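Transcriptional regulator, LacI family (Lactobacillus brevis, PDB 3JY6) probably acts as a DNA-binding transcription regulator of the LacI family, its periplasmic-binding-protein-like domain pairing with a second copy of itself. Local coordinates at residues L9-V14 / R62-L67; F43-D48 / Q70-P75; L55-G60 / Q79-Q84; M86-V91 / C98-V103; T130-L135 / E157-S162. All coordinates share one frame; numbering follows the deposited sequence.

Interaction 1: residues L9-V14 / R62-L67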
# COMPACT_ATOMS: atom_id res chain seq x y z
N LEU A 9 23.46 4.86 -2.92
CA LEU A 9 22.16 4.69 -2.30
C LEU A 9 21.46 6.04 -2.25
O LEU A 9 22.04 7.03 -1.80
CB LEU A 9 22.30 4.19 -0.86
CG LEU A 9 22.77 2.77 -0.60
CD1 LEU A 9 22.64 2.46 0.89
CD2 LEU A 9 21.94 1.81 -1.43
N ILE A 10 20.23 6.06 -2.74
CA ILE A 10 19.42 7.27 -2.73
C ILE A 10 18.30 7.07 -1.73
O ILE A 10 17.53 6.11 -1.82
CB ILE A 10 18.81 7.55 -4.13
CG1 ILE A 10 19.93 7.71 -5.15
CG2 ILE A 10 17.94 8.82 -4.09
CD1 ILE A 10 20.93 8.82 -4.82
N ALA A 11 18.20 7.97 -0.76
CA ALA A 11 17.16 7.87 0.25
C ALA A 11 15.86 8.46 -0.27
O ALA A 11 15.84 9.53 -0.86
CB ALA A 11 17.57 8.59 1.55
N VAL A 12 14.76 7.76 -0.04
CA VAL A 12 13.47 8.26 -0.46
C VAL A 12 12.60 8.29 0.80
O VAL A 12 12.34 7.25 1.39
CB VAL A 12 12.84 7.35 -1.52
CG1 VAL A 12 11.55 7.97 -2.03
CG2 VAL A 12 13.84 7.12 -2.68
N ILE A 13 12.19 9.48 1.23
CA ILE A 13 11.35 9.56 2.42
C ILE A 13 9.92 9.89 2.02
O ILE A 13 9.67 10.97 1.48
CB ILE A 13 11.84 10.65 3.42
CG1 ILE A 13 13.24 10.33 3.93
CG2 ILE A 13 10.92 10.70 4.63
CD1 ILE A 13 13.77 11.37 4.96
N VAL A 14 8.98 8.98 2.28
CA VAL A 14 7.59 9.25 1.94
C VAL A 14 6.80 9.61 3.20
O VAL A 14 7.20 9.26 4.32
CB VAL A 14 6.91 8.05 1.24
CG1 VAL A 14 7.70 7.71 -0.01
CG2 VAL A 14 6.84 6.85 2.17
N ARG A 62 25.23 8.22 7.33
CA ARG A 62 25.43 6.86 6.83
C ARG A 62 25.91 6.93 5.38
O ARG A 62 26.20 5.91 4.75
CB ARG A 62 24.13 6.06 6.91
CG ARG A 62 24.00 5.19 8.15
CD ARG A 62 24.90 3.96 8.04
NE ARG A 62 24.69 3.01 9.12
CZ ARG A 62 25.12 1.76 9.11
NH1 ARG A 62 25.79 1.28 8.07
NH2 ARG A 62 24.88 0.97 10.15
N GLY A 63 25.97 8.15 4.86
CA GLY A 63 26.42 8.35 3.50
C GLY A 63 25.48 7.88 2.41
O GLY A 63 25.72 6.86 1.77
N PHE A 64 24.38 8.59 2.21
CA PHE A 64 23.47 8.26 1.13
C PHE A 64 23.88 9.30 0.09
O PHE A 64 24.36 10.36 0.46
CB PHE A 64 22.01 8.41 1.56
CG PHE A 64 21.46 7.21 2.27
CD1 PHE A 64 21.73 6.98 3.62
CD2 PHE A 64 20.71 6.25 1.58
CE1 PHE A 64 21.28 5.82 4.27
CE2 PHE A 64 20.25 5.09 2.22
CZ PHE A 64 20.54 4.87 3.55
N ASP A 65 23.71 9.01 -1.19
CA ASP A 65 24.12 9.99 -2.19
C ASP A 65 23.06 10.95 -2.68
O ASP A 65 23.34 11.81 -3.51
CB ASP A 65 24.75 9.29 -3.39
CG ASP A 65 26.04 8.55 -3.03
OD1 ASP A 65 26.62 8.83 -1.96
OD2 ASP A 65 26.48 7.70 -3.83
N GLY A 66 21.85 10.84 -2.14
CA GLY A 66 20.78 11.73 -2.57
C GLY A 66 19.52 11.55 -1.75
O GLY A 66 19.33 10.54 -1.07
N LEU A 67 18.65 12.55 -1.82
CA LEU A 67 17.41 12.53 -1.08
C LEU A 67 16.24 12.94 -1.95
O LEU A 67 16.27 13.99 -2.59
CB LEU A 67 17.50 13.48 0.13
CG LEU A 67 16.20 13.75 0.92
CD1 LEU A 67 15.69 12.44 1.49
CD2 LEU A 67 16.44 14.76 2.02
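F64 lies against L9 and A11 where the strand 9-14 begins, and its side chain can be followed outward. Its CB is near the backbone O of L9. CD2 reaches L9 CB at 3.6 Å and A11 CB at 3.9 Å, CE2 meets L9 CD1 at 3.8 Å, and CZ comes more loosely to the same methyl. With CG anti to its own carbonyl carbon, chi1 (-84°) turns the ring toward L9 and A11, which it meets obliquely. The small A11 leaves room for the ring. Replacing F64 by an alanine would probably open a gap beside L9 and A11 and take away the ring that L9 CB and CD1 lean on.

Two backbone hydrogen bonds join the parallel segments: D65 N donates to L9 O at 2.7 Å, and A11 N to G66 O at 2.8 Å. G66 suits its place because I10 CD1 lies 3.5 Å from G66 N, and a CB on this residue would run into that methyl. Further along, L67 CD1 packs on I13 CG1 at 4.1 Å.

Strand 9-14 runs between 39-44 and 66-70 in the parallel sheet. Helix 49-60 packs on A11, I13 and L67, while helix 20-34 packs on I10 and V12. At the strand's start, L9 and F64 also meet F64 and L9 of the second subunit.

Interaction 2: residues F43-D48 / Q70-P75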
# COMPACT_ATOMS: atom_id res chain seq x y z
N PHE A 43 12.15 5.09 3.13
CA PHE A 43 12.03 5.48 4.53
C PHE A 43 10.59 5.94 4.73
O PHE A 43 10.03 6.64 3.88
CB PHE A 43 12.98 6.66 4.84
CG PHE A 43 14.44 6.28 4.88
CD1 PHE A 43 15.04 5.88 6.07
CD2 PHE A 43 15.21 6.30 3.71
CE1 PHE A 43 16.39 5.50 6.10
CE2 PHE A 43 16.55 5.92 3.74
CZ PHE A 43 17.14 5.52 4.94
N ASP A 44 10.01 5.55 5.86
CA ASP A 44 8.63 5.88 6.20
C ASP A 44 8.54 6.95 7.31
O ASP A 44 8.89 6.70 8.45
CB ASP A 44 7.92 4.58 6.62
CG ASP A 44 6.52 4.80 7.15
OD1 ASP A 44 5.79 5.67 6.62
OD2 ASP A 44 6.14 4.06 8.08
N ALA A 45 8.09 8.14 6.95
CA ALA A 45 7.95 9.22 7.92
C ALA A 45 6.81 8.90 8.89
O ALA A 45 6.71 9.48 9.98
CB ALA A 45 7.72 10.54 7.22
N ASN A 46 5.94 7.98 8.49
CA ASN A 46 4.83 7.53 9.33
C ASN A 46 4.01 8.70 9.89
O ASN A 46 3.56 8.68 11.03
CB ASN A 46 5.40 6.67 10.47
CG ASN A 46 4.36 5.80 11.14
OD1 ASN A 46 3.31 5.48 10.57
ND2 ASN A 46 4.66 5.38 12.37
N ALA A 47 3.83 9.72 9.06
CA ALA A 47 3.07 10.92 9.41
C ALA A 47 3.60 11.69 10.61
O ALA A 47 2.90 12.53 11.17
CB ALA A 47 1.61 10.55 9.62
N ASP A 48 4.83 11.40 11.03
CA ASP A 48 5.40 12.11 12.18
C ASP A 48 6.59 12.96 11.72
O ASP A 48 7.58 12.46 11.20
CB ASP A 48 5.83 11.10 13.26
CG ASP A 48 6.39 11.78 14.49
OD1 ASP A 48 6.02 12.95 14.74
OD2 ASP A 48 7.18 11.15 15.22
N GLN A 70 9.27 13.30 -0.23
CA GLN A 70 7.83 13.33 -0.48
C GLN A 70 7.20 13.38 0.90
O GLN A 70 6.26 12.63 1.21
CB GLN A 70 7.39 12.06 -1.23
CG GLN A 70 5.97 12.10 -1.82
CD GLN A 70 4.94 11.43 -0.94
OE1 GLN A 70 5.05 10.24 -0.64
NE2 GLN A 70 3.92 12.18 -0.53
N SER A 71 7.74 14.26 1.75
CA SER A 71 7.25 14.40 3.11
C SER A 71 7.05 15.84 3.61
O SER A 71 6.94 16.77 2.81
CB SER A 71 8.17 13.63 4.06
OG SER A 71 9.42 13.40 3.44
N PHE A 72 7.03 15.99 4.93
CA PHE A 72 6.77 17.27 5.59
C PHE A 72 7.89 18.29 5.84
O PHE A 72 7.61 19.47 5.97
CB PHE A 72 6.10 16.99 6.93
CG PHE A 72 5.25 15.74 6.93
CD1 PHE A 72 4.05 15.70 6.22
CD2 PHE A 72 5.64 14.62 7.66
CE1 PHE A 72 3.25 14.55 6.24
CE2 PHE A 72 4.85 13.47 7.69
CZ PHE A 72 3.65 13.43 6.97
N SER A 73 9.13 17.84 5.92
CA SER A 73 10.27 18.73 6.20
C SER A 73 10.41 19.94 5.28
O SER A 73 10.44 19.80 4.05
CB SER A 73 11.58 17.94 6.16
OG SER A 73 11.68 17.05 7.25
N ASN A 74 10.52 21.12 5.89
CA ASN A 74 10.73 22.34 5.11
C ASN A 74 12.24 22.42 4.88
O ASN A 74 13.01 21.63 5.44
CB ASN A 74 10.27 23.60 5.87
CG ASN A 74 8.78 23.63 6.14
OD1 ASN A 74 7.96 23.46 5.23
ND2 ASN A 74 8.41 23.88 7.40
N PRO A 75 12.69 23.36 4.04
CA PRO A 75 14.11 23.51 3.76
C PRO A 75 14.97 23.87 4.97
O PRO A 75 16.12 23.43 5.05
CB PRO A 75 14.14 24.57 2.67
CG PRO A 75 12.85 24.29 1.93
CD PRO A 75 11.88 24.12 3.06
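The ring of F72 reaches across to the turn at A45 and A47, and this one aromatic side chain makes most of the contact. Its first torsion is unusual: chi1 is -31°, well short of the usual staggered value, with CG still on the side of the backbone N. Turned this way, the ring directs CE2 and CZ toward the other segment. A47 CA arrives at the ring edge, near its plane, 3.5 Å from CZ, while A45 CB approaches CE2 obliquely at 4.1 Å.

The turn sets A45 and A47 beside the ring. Residues A45 to D48 form a type I' beta turn, closed by a bond from D48 N to A45 O of 2.9 Å, and N46 and A47 both have positive phi. The turn links strand 39-44 to helix 49-60, whose N-cap is D48, while F72 lies in the loop between strand 66-70 and helix 75-82. Alanine at A45 offers one small methyl, directed toward the ring and S71; A47 meets the ring mainly through CA, its CB pointing away. S71 turns its OG to I13 O.

No hydrogen bond crosses between the two segments. The contact rests on dispersion between a ring and small aliphatic groups, whereas polar atoms on both sides are engaged by other parts of the fold: E52 takes F72 N and S73 OG. Such an apolar touch is probably less demanding of exact geometry than the bonds around it.

Interaction 3: residues L55-G60 / Q79-Q84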
# COMPACT_ATOMS: atom_id res chain seq x y z
N LEU A 55 15.09 10.33 10.82
CA LEU A 55 15.43 9.59 9.60
C LEU A 55 16.46 10.42 8.82
O LEU A 55 17.46 9.88 8.32
CB LEU A 55 14.18 9.36 8.75
CG LEU A 55 13.13 8.39 9.31
CD1 LEU A 55 11.98 8.23 8.31
CD2 LEU A 55 13.77 7.04 9.59
N LEU A 56 16.23 11.72 8.74
CA LEU A 56 17.16 12.60 8.04
C LEU A 56 18.54 12.60 8.71
O LEU A 56 19.57 12.60 8.04
CB LEU A 56 16.61 14.03 8.00
CG LEU A 56 15.49 14.38 7.00
CD1 LEU A 56 14.90 15.75 7.37
CD2 LEU A 56 16.03 14.36 5.57
N ARG A 57 18.56 12.59 10.04
CA ARG A 57 19.84 12.59 10.76
C ARG A 57 20.58 11.30 10.48
O ARG A 57 21.81 11.28 10.47
CB ARG A 57 19.62 12.74 12.27
CG ARG A 57 19.15 14.13 12.73
CD ARG A 57 19.05 14.17 14.26
NE ARG A 57 17.76 14.68 14.73
CZ ARG A 57 17.47 15.97 14.85
NH1 ARG A 57 18.37 16.90 14.54
NH2 ARG A 57 16.27 16.34 15.29
N ALA A 58 19.83 10.23 10.25
CA ALA A 58 20.42 8.94 9.94
C ALA A 58 20.92 8.95 8.50
O ALA A 58 22.00 8.45 8.19
CB ALA A 58 19.38 7.83 10.12
N ILE A 59 20.12 9.53 7.62
CA ILE A 59 20.46 9.60 6.21
C ILE A 59 21.75 10.39 5.96
O ILE A 59 22.52 10.07 5.05
CB ILE A 59 19.29 10.21 5.42
CG1 ILE A 59 18.16 9.16 5.36
CG2 ILE A 59 19.75 10.67 4.04
CD1 ILE A 59 16.82 9.70 5.00
N GLY A 60 21.98 11.41 6.78
CA GLY A 60 23.19 12.21 6.63
C GLY A 60 24.43 11.61 7.27
O GLY A 60 25.54 11.97 6.89
N GLN A 79 18.23 21.74 5.75
CA GLN A 79 19.51 22.44 5.69
C GLN A 79 20.24 22.22 7.01
O GLN A 79 21.39 21.81 7.03
CB GLN A 79 19.29 23.94 5.47
CG GLN A 79 20.56 24.78 5.54
CD GLN A 79 21.52 24.50 4.41
OE1 GLN A 79 21.11 24.32 3.26
NE2 GLN A 79 22.81 24.47 4.73
N GLU A 80 19.55 22.47 8.11
CA GLU A 80 20.13 22.34 9.44
C GLU A 80 20.62 20.93 9.77
O GLU A 80 21.54 20.77 10.57
CB GLU A 80 19.11 22.82 10.50
CG GLU A 80 19.47 24.17 11.11
CD GLU A 80 18.26 25.01 11.54
OE1 GLU A 80 17.29 24.45 12.10
OE2 GLU A 80 18.29 26.25 11.32
N ILE A 81 20.03 19.92 9.14
CA ILE A 81 20.43 18.53 9.38
C ILE A 81 21.43 17.96 8.37
O ILE A 81 22.44 17.39 8.76
CB ILE A 81 19.19 17.59 9.41
CG1 ILE A 81 18.32 17.93 10.62
CG2 ILE A 81 19.64 16.13 9.48
CD1 ILE A 81 17.01 17.15 10.69
N LEU A 82 21.16 18.11 7.07
CA LEU A 82 22.05 17.57 6.05
C LEU A 82 23.11 18.54 5.50
O LEU A 82 24.12 18.11 4.92
CB LEU A 82 21.21 17.01 4.90
CG LEU A 82 20.12 16.01 5.34
CD1 LEU A 82 19.35 15.50 4.14
CD2 LEU A 82 20.77 14.85 6.07
N HIS A 83 22.88 19.84 5.68
CA HIS A 83 23.82 20.86 5.23
C HIS A 83 24.21 20.77 3.76
O HIS A 83 25.36 21.03 3.40
CB HIS A 83 25.07 20.82 6.09
CG HIS A 83 24.79 20.88 7.55
ND1 HIS A 83 24.31 22.02 8.17
CD2 HIS A 83 24.89 19.94 8.52
CE1 HIS A 83 24.13 21.78 9.46
NE2 HIS A 83 24.48 20.53 9.70
N GLN A 84 23.25 20.39 2.93
CA GLN A 84 23.47 20.28 1.50
C GLN A 84 24.61 19.34 1.13
O GLN A 84 25.30 19.54 0.13
CB GLN A 84 23.72 21.67 0.91
CG GLN A 84 22.46 22.53 0.83
CD GLN A 84 22.69 23.82 0.08
OE1 GLN A 84 23.29 23.83 -0.99
NE2 GLN A 84 22.18 24.94 0.63
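I81 and L82, at the end of helix 75-82, press against L56, R57 and G60 of helix 49-60. Along the later segment, Q79 comes first: it does not touch the other helix, but its OE1 accepts a bond from Q84 NE2 at 2.9 Å, the oxygen lying in the amide plane of Q84. This joins the last turn of the helix to the chain that follows it.

I81 then points toward the partner helix with both branches in use. Its CG2, anti to the backbone N, lies on the backbone at R57 N, 3.7 Å away, and touches R57 CG at 3.8 Å. The other branch, CG1 to CD1, extends (chi2 175°) so that CD1 stands over one face of the R57 guanidinium, offset toward its rim, and also meets L56 CB at 4.1 Å. The arginine chain, bent at chi3, brings its flat end over the isoleucine, and the two side chains cross at about a right angle.

L82 follows, spreading its two methyls. CD1 meets L56 CD2 at 3.8 Å, while CD2 fits against the backbone, 3.2 Å from L56 O and 3.6 Å from G60 CA. Glycine suits that place, since a CB on G60 would run into L82 CD2. H83 then leaves the helix with positive phi.

The interface has no hydrogen bond across it. Branched aliphatic side chains fill the space between the helices, with L56 and L82 also resting on L67 of the sheet, while the hydrocarbon part of R57 extends the apolar surface toward its exposed edge and leaves the charged end at the boundary with solvent.

Interaction 4: residues M86-V91 / C98-V103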
# COMPACT_ATOMS: atom_id res chain seq x y z
N MET A 86 24.13 16.42 0.21
CA MET A 86 23.63 15.66 -0.92
C MET A 86 22.52 16.36 -1.68
O MET A 86 21.76 17.14 -1.11
CB MET A 86 23.12 14.28 -0.45
CG MET A 86 21.82 14.31 0.36
SD MET A 86 21.33 12.72 1.10
CE MET A 86 22.51 12.62 2.50
N PRO A 87 22.43 16.11 -2.99
CA PRO A 87 21.38 16.74 -3.79
C PRO A 87 20.01 16.32 -3.29
O PRO A 87 19.85 15.22 -2.75
CB PRO A 87 21.67 16.25 -5.21
CG PRO A 87 22.40 14.93 -4.99
CD PRO A 87 23.30 15.25 -3.82
N VAL A 88 19.02 17.19 -3.46
CA VAL A 88 17.66 16.93 -3.00
C VAL A 88 16.64 17.24 -4.08
O VAL A 88 16.82 18.18 -4.86
CB VAL A 88 17.31 17.81 -1.77
CG1 VAL A 88 15.91 17.49 -1.26
CG2 VAL A 88 18.35 17.61 -0.65
N VAL A 89 15.58 16.44 -4.13
CA VAL A 89 14.48 16.68 -5.06
C VAL A 89 13.22 16.44 -4.24
O VAL A 89 13.14 15.45 -3.51
CB VAL A 89 14.46 15.71 -6.28
CG1 VAL A 89 13.24 15.98 -7.14
CG2 VAL A 89 15.69 15.91 -7.13
N SER A 90 12.25 17.34 -4.33
CA SER A 90 11.01 17.19 -3.58
C SER A 90 9.88 16.76 -4.53
O SER A 90 9.89 17.07 -5.72
CB SER A 90 10.66 18.51 -2.89
OG SER A 90 9.84 18.27 -1.75
N VAL A 91 8.91 16.04 -4.00
CA VAL A 91 7.80 15.57 -4.81
C VAL A 91 6.44 15.72 -4.13
O VAL A 91 6.31 15.50 -2.92
CB VAL A 91 7.97 14.07 -5.18
CG1 VAL A 91 6.85 13.63 -6.13
CG2 VAL A 91 9.33 13.84 -5.81
N CYS A 98 10.81 27.10 -3.38
CA CYS A 98 11.60 25.91 -3.02
C CYS A 98 13.04 26.02 -3.52
O CYS A 98 13.29 26.36 -4.67
CB CYS A 98 10.94 24.65 -3.60
SG CYS A 98 11.65 23.07 -3.04
N PRO A 99 14.02 25.69 -2.66
CA PRO A 99 15.45 25.75 -3.00
C PRO A 99 15.98 24.62 -3.90
O PRO A 99 17.05 24.74 -4.50
CB PRO A 99 16.12 25.75 -1.64
CG PRO A 99 15.23 24.83 -0.86
CD PRO A 99 13.84 25.30 -1.25
N TRP A 100 15.24 23.52 -4.00
CA TRP A 100 15.70 22.42 -4.85
C TRP A 100 14.65 22.14 -5.92
O TRP A 100 13.54 22.66 -5.86
CB TRP A 100 16.00 21.18 -4.00
CG TRP A 100 15.05 20.93 -2.88
CD1 TRP A 100 13.75 20.54 -2.99
CD2 TRP A 100 15.31 21.07 -1.48
NE1 TRP A 100 13.18 20.43 -1.74
CE2 TRP A 100 14.13 20.72 -0.79
CE3 TRP A 100 16.45 21.41 -0.73
CZ2 TRP A 100 14.03 20.76 0.60
CZ3 TRP A 100 16.35 21.44 0.66
CH2 TRP A 100 15.15 21.10 1.31
N PRO A 101 14.99 21.34 -6.95
CA PRO A 101 14.00 21.06 -7.99
C PRO A 101 12.79 20.32 -7.43
O PRO A 101 12.92 19.57 -6.45
CB PRO A 101 14.77 20.19 -8.99
CG PRO A 101 16.24 20.54 -8.73
CD PRO A 101 16.28 20.68 -7.23
N GLN A 102 11.63 20.50 -8.04
CA GLN A 102 10.41 19.83 -7.58
C GLN A 102 9.61 19.17 -8.69
O GLN A 102 9.59 19.63 -9.82
CB GLN A 102 9.46 20.80 -6.92
CG GLN A 102 9.89 21.46 -5.66
CD GLN A 102 8.88 22.50 -5.28
OE1 GLN A 102 8.73 23.52 -5.96
NE2 GLN A 102 8.13 22.23 -4.21
N VAL A 103 8.89 18.12 -8.30
CA VAL A 103 8.01 17.40 -9.19
C VAL A 103 6.64 17.48 -8.52
O VAL A 103 6.44 16.97 -7.41
CB VAL A 103 8.45 15.92 -9.35
CG1 VAL A 103 7.46 15.17 -10.27
CG2 VAL A 103 9.86 15.87 -9.93
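The parallel segments 88-91 and 100-103 run 28° apart, joined by S90 N to P101 O at 3.1 Å and V103 N to S90 O at 3.0 Å, so that S90 is gripped through both its N-H and its carbonyl. Just before the second strand, W100 turns one face of its indole to V88. Its CG stands between the backbone N and the carbonyl carbon (chi1 39°), a crowded position that brings the ring face against the valine. V88 CG1 sits over the five-membered ring, 3.7 Å from its centroid and 13° off the normal, a CH-pi contact; P99 CG lies over the opposite face.

S90 CB comes to the ring edge, 3.4 Å from W100 NE1, an indole nitrogen that is buried here without a hydrogen-bond partner. The small serine allows this approach, and its OG is bonded to L69 O. An alanine in place of W100 would probably leave V88 and P99 facing a gap where the indole had filled the space. Beyond it, V91 and V103 lie side by side, V91 CG2 4.2 Å from V103 CB; beta-branched valines suit such extended strands.

In the parallel sheet, strand 88-91 has 66-70 on its other side, and 102-104 has 260-262. Helix 236-251 packs on P87, V89, V91 and P101, whereas W100 faces helix 75-82 through P75 and V78.

Interaction 5: residues T130-L135 / E157-S162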
# COMPACT_ATOMS: atom_id res chain seq x y z
N THR A 130 -12.07 15.96 2.96
CA THR A 130 -10.62 16.16 3.00
C THR A 130 -9.97 16.12 4.38
O THR A 130 -10.64 16.17 5.42
CB THR A 130 -10.28 17.54 2.38
OG1 THR A 130 -8.87 17.72 2.31
CG2 THR A 130 -10.87 18.65 3.24
N SER A 131 -8.64 16.02 4.39
CA SER A 131 -7.90 16.08 5.64
C SER A 131 -7.83 17.60 5.83
O SER A 131 -7.99 18.34 4.87
CB SER A 131 -6.50 15.50 5.49
OG SER A 131 -6.55 14.11 5.23
N GLU A 132 -7.60 18.05 7.06
CA GLU A 132 -7.55 19.49 7.34
C GLU A 132 -6.82 20.34 6.30
O GLU A 132 -5.64 20.11 6.00
CB GLU A 132 -6.97 19.71 8.74
CG GLU A 132 -7.87 19.15 9.83
CD GLU A 132 -7.30 19.33 11.22
OE1 GLU A 132 -7.01 20.49 11.61
OE2 GLU A 132 -7.14 18.32 11.93
N LEU A 133 -7.53 21.33 5.77
CA LEU A 133 -7.00 22.24 4.75
C LEU A 133 -5.77 23.06 5.13
O LEU A 133 -4.83 23.15 4.34
CB LEU A 133 -8.12 23.18 4.27
CG LEU A 133 -9.20 22.56 3.38
CD1 LEU A 133 -10.45 23.43 3.38
CD2 LEU A 133 -8.66 22.39 1.96
N GLU A 134 -5.76 23.68 6.31
CA GLU A 134 -4.61 24.49 6.71
C GLU A 134 -3.32 23.67 6.73
O GLU A 134 -2.26 24.17 6.35
CB GLU A 134 -4.83 25.12 8.09
CG GLU A 134 -3.66 25.99 8.54
CD GLU A 134 -3.99 26.87 9.74
OE1 GLU A 134 -4.53 27.98 9.54
OE2 GLU A 134 -3.72 26.44 10.89
N LEU A 135 -3.42 22.41 7.14
CA LEU A 135 -2.27 21.52 7.23
C LEU A 135 -1.51 21.21 5.94
O LEU A 135 -0.42 20.65 6.01
CB LEU A 135 -2.69 20.19 7.87
CG LEU A 135 -2.52 20.05 9.39
CD1 LEU A 135 -3.40 21.05 10.12
CD2 LEU A 135 -2.87 18.63 9.81
N GLU A 157 -13.95 18.48 6.71
CA GLU A 157 -12.59 18.25 7.14
C GLU A 157 -12.54 17.11 8.14
O GLU A 157 -13.36 17.02 9.05
CB GLU A 157 -12.02 19.52 7.75
CG GLU A 157 -11.86 20.62 6.72
CD GLU A 157 -11.36 21.92 7.31
OE1 GLU A 157 -12.20 22.74 7.74
OE2 GLU A 157 -10.13 22.10 7.35
N VAL A 158 -11.56 16.22 7.94
CA VAL A 158 -11.35 15.07 8.80
C VAL A 158 -9.97 15.25 9.42
O VAL A 158 -9.04 15.71 8.75
CB VAL A 158 -11.35 13.75 7.98
CG1 VAL A 158 -11.15 12.57 8.90
CG2 VAL A 158 -12.66 13.61 7.22
N SER A 159 -9.84 14.93 10.70
CA SER A 159 -8.56 15.06 11.39
C SER A 159 -7.86 13.70 11.36
O SER A 159 -8.28 12.77 12.05
CB SER A 159 -8.78 15.50 12.84
OG SER A 159 -9.49 16.72 12.92
N GLU A 160 -6.82 13.59 10.55
CA GLU A 160 -6.10 12.32 10.44
C GLU A 160 -5.60 11.80 11.78
O GLU A 160 -5.44 10.60 11.97
CB GLU A 160 -4.93 12.44 9.45
CG GLU A 160 -5.36 12.58 7.99
CD GLU A 160 -4.19 12.50 7.03
OE1 GLU A 160 -3.38 11.55 7.14
OE2 GLU A 160 -4.07 13.39 6.16
N SER A 161 -5.39 12.72 12.73
CA SER A 161 -4.92 12.38 14.07
C SER A 161 -5.99 11.76 14.95
O SER A 161 -5.74 10.77 15.65
CB SER A 161 -4.38 13.63 14.77
OG SER A 161 -5.40 14.62 14.89
N SER A 162 -7.18 12.34 14.94
CA SER A 162 -8.27 11.84 15.77
C SER A 162 -9.62 12.09 15.14
O SER A 162 -10.17 13.19 15.23
CB SER A 162 -8.22 12.50 17.15
OG SER A 162 -8.55 13.88 17.05
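S131 and E160 meet with both first torsions setting the outer atom beside the backbone N, S131 OG at chi1 -67° and E160 CG at -71° with its chain extended beyond. S131 OG donates a hydrogen bond to E160 OE2 at 2.7 Å, on the anti side but well out of the carboxylate plane. The extended chain of E157 likewise brings OE2 to L133 N, 3.1 Å away, so the carboxylate holds the backbone just past the strand. E132 OE2 receives S159 OG at 3.0 Å, from well above the carboxylate plane.

Behind these lies the parallel pairing, with V158 N bonded to T130 O at 2.7 Å and a weak return from E132 N to V158 O. A short serine hydroxyl keeps close to the backbone, where the longer glutamate side chains can reach it. E160 is also paired with R139, K189 and R191, which would probably favour its charged form.

The contact joins the first and last strands of the beta-alpha-beta unit 125-131, 137-147, 152-158. Strand 152-158 is an edge strand of its sheet within the chain, while helix 137-147 touches S131 and L133, and W192 of helix 190-196 packs on V158 and E160 and bonds S131 OG through NE1.

How the interactions relate
Interactions 1 and 4 are buried pairings in the same six-stranded sheet, bound by parallel backbone bonds and apolar side chains; L67 connects them directly, its backbone bonded to P87 and V89. Interactions 2 and 3 are partly buried and have no hydrogen bonds across them: one brings loops together at strand ends, the other packs two helices over that sheet. Interaction 3 shares its leucine packing with interaction 1 through L67, and interactions 1, 2 and 3 all touch the second subunit. Interaction 5 belongs to the separate four-stranded sheet, its centre about 29 Å from that of interaction 1, and trades apolar packing for hydroxyl-carboxylate bonds at its more open strand ends.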